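Local coordinates for GH62 hydrolase (Scytalidium thermophilum, PDB 4PVA), which probably removes L-arabinofuranosyl side groups from arabinoxylan, as a GH62 alpha-L-arabinofuranosidase of lignocellulose degradation, at residues S193-L197 and A198-R202. Residues are numbered along the deposited sequence; the frame is centred on the assembly and turned at random.
Sequences SQTTL and AQFPR
Thr195 and Thr196, the last two residues of strand 189-196, grip the loop that follows from both ends. Thr195 OG1 lies 2.8 Å from Arg202 O and donates to it in the carbonyl plane, onto a lone pair; chi1 of -168° sets this hydroxyl opposite the backbone N and leaves CG2 4.2 Å from Phe200 CD1, at the ring edge. Thr196 forms an ST motif. Its OG1, turned back over the main chain by chi1 of 65°, accepts Gln199 N at 3.2 Å, while its carbonyl O takes Phe200 N at 3.0 Å, nearly in line with C=O, and Gln199 N only weakly. One helical turn results. A second turn follows at once: Arg202 N bonds to Gln199 O at 2.9 Å round the cis peptide before Pro201, a type VI turn in which Pro201 CB sits 4.0 Å above the centre of the Phe200 ring. A valine in place of Thr195 would probably leave Arg202 O without its hydroxyl donor and let the far end of the loop drift from the strand. The outer side is looser: the Gln199 chain crosses the two threonines obliquely, its CG 3.3 Å from Thr196 OG1, and Ala198, Gln199 and Arg202 are exposed. Beneath, Phe200 is buried, stacked on Phe108 and angled against Tyr115, both from the neighbouring sheet. The contact thus opens the link from strand 189-196 to the outermost strand 208-212 in one blade of the GH62 five-bladed propeller, with Leu197 and Phe200 resting on Cys179 of strand 178-184.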
loop_
_atom_site.group_PDB
_atom_site.type_symbol
_atom_site.label_atom_id
_atom_site.label_comp_id
_atom_site.label_asym_id
_atom_site.label_seq_id
_atom_site.Cartn_x
_atom_site.Cartn_y
_atom_site.Cartn_z
ATOM N N SER A 193 4.535 -14.809 -3.626
ATOM C CA SER A 193 4.084 -15.824 -4.611
ATOM C C SER A 193 4.181 -15.236 -6.002
ATOM O O SER A 193 4.298 -14.023 -6.179
ATOM C CB SER A 193 2.639 -16.235 -4.370
ATOM O OG SER A 193 2.494 -16.947 -3.135
ATOM N N GLN A 194 4.062 -16.101 -7.016
ATOM C CA GLN A 194 4.064 -15.641 -8.398
ATOM C C GLN A 194 3.141 -16.475 -9.258
ATOM O O GLN A 194 2.830 -17.626 -8.956
ATOM C CB GLN A 194 5.478 -15.661 -8.974
ATOM C CG GLN A 194 6.069 -17.054 -9.050
ATOM C CD GLN A 194 7.486 -17.066 -9.514
ATOM O OE1 GLN A 194 8.351 -16.412 -8.945
ATOM N NE2 GLN A 194 7.742 -17.830 -10.560
ATOM N N THR A 195 2.790 -15.863 -10.374
ATOM C CA THR A 195 2.112 -16.550 -11.490
ATOM C C THR A 195 2.512 -15.830 -12.761
ATOM O O THR A 195 3.180 -14.821 -12.739
ATOM C CB THR A 195 0.589 -16.568 -11.291
ATOM O OG1 THR A 195 0.040 -17.503 -12.262
ATOM C CG2 THR A 195 -0.034 -15.222 -11.462
ATOM N N THR A 196 2.171 -16.355 -13.932
ATOM C CA THR A 196 2.506 -15.664 -15.168
ATOM C C THR A 196 1.464 -14.593 -15.480
ATOM O O THR A 196 0.311 -14.686 -15.048
ATOM C CB THR A 196 2.602 -16.618 -16.361
ATOM O OG1 THR A 196 1.316 -17.172 -16.597
ATOM C CG2 THR A 196 3.637 -17.696 -16.097
ATOM N N LEU A 197 1.879 -13.613 -16.292
ATOM C CA LEU A 197 0.959 -12.579 -16.724
ATOM C C LEU A 197 -0.263 -13.203 -17.436
ATOM O O LEU A 197 -1.388 -12.790 -17.226
ATOM C CB LEU A 197 1.693 -11.577 -17.629
ATOM C CG LEU A 197 0.946 -10.295 -17.939
ATOM C CD1 LEU A 197 0.923 -9.337 -16.761
ATOM C CD2 LEU A 197 1.559 -9.559 -19.094
ATOM N N ALA A 198 0.002 -14.203 -18.271
ATOM C CA ALA A 198 -1.057 -14.928 -19.008
ATOM C C ALA A 198 -2.080 -15.557 -18.079
ATOM O O ALA A 198 -3.281 -15.571 -18.385
ATOM C CB ALA A 198 -0.437 -15.971 -19.901
ATOM N N GLN A 199 -1.650 -16.105 -16.940
ATOM C CA GLN A 199 -2.564 -16.726 -15.979
ATOM C C GLN A 199 -3.285 -15.786 -15.010
ATOM O O GLN A 199 -4.376 -16.114 -14.548
ATOM C CB GLN A 199 -1.829 -17.759 -15.159
ATOM C CG GLN A 199 -1.376 -18.952 -15.973
ATOM C CD GLN A 199 -0.961 -20.141 -15.142
ATOM O OE1 GLN A 199 -1.388 -20.314 -14.028
ATOM N NE2 GLN A 199 -0.164 -21.015 -15.733
ATOM N N PHE A 200 -2.637 -14.656 -14.675
ATOM C CA PHE A 200 -3.119 -13.730 -13.648
ATOM C C PHE A 200 -4.605 -13.449 -13.823
ATOM O O PHE A 200 -4.992 -13.122 -14.931
ATOM C CB PHE A 200 -2.326 -12.435 -13.731
ATOM C CG PHE A 200 -2.690 -11.450 -12.665
ATOM C CD1 PHE A 200 -2.012 -11.496 -11.418
ATOM C CD2 PHE A 200 -3.733 -10.554 -12.834
ATOM C CE1 PHE A 200 -2.385 -10.631 -10.401
ATOM C CE2 PHE A 200 -4.085 -9.684 -11.816
ATOM C CZ PHE A 200 -3.408 -9.741 -10.606
ATOM N N PRO A 201 -5.406 -13.493 -12.768
ATOM C CA PRO A 201 -5.053 -13.640 -11.344
ATOM C C PRO A 201 -4.929 -15.055 -10.843
ATOM O O PRO A 201 -4.735 -15.247 -9.642
ATOM C CB PRO A 201 -6.208 -12.938 -10.634
ATOM C CG PRO A 201 -7.378 -13.177 -11.581
ATOM C CD PRO A 201 -6.812 -13.083 -12.943
ATOM N N ARG A 202 -5.075 -16.059 -11.722
ATOM C CA ARG A 202 -4.988 -17.452 -11.318
ATOM C C ARG A 202 -3.551 -17.948 -11.208
ATOM O O ARG A 202 -2.680 -17.370 -11.823
ATOM C CB ARG A 202 -5.754 -18.373 -12.302
ATOM C CG ARG A 202 -7.201 -17.996 -12.470
ATOM C CD ARG A 202 -7.847 -18.937 -13.499
ATOM N NE ARG A 202 -9.174 -18.539 -13.879
ATOM C CZ ARG A 202 -10.246 -18.728 -13.116
ATOM N NH1 ARG A 202 -10.143 -19.363 -11.953
ATOM N NH2 ARG A 202 -11.433 -18.319 -13.564
#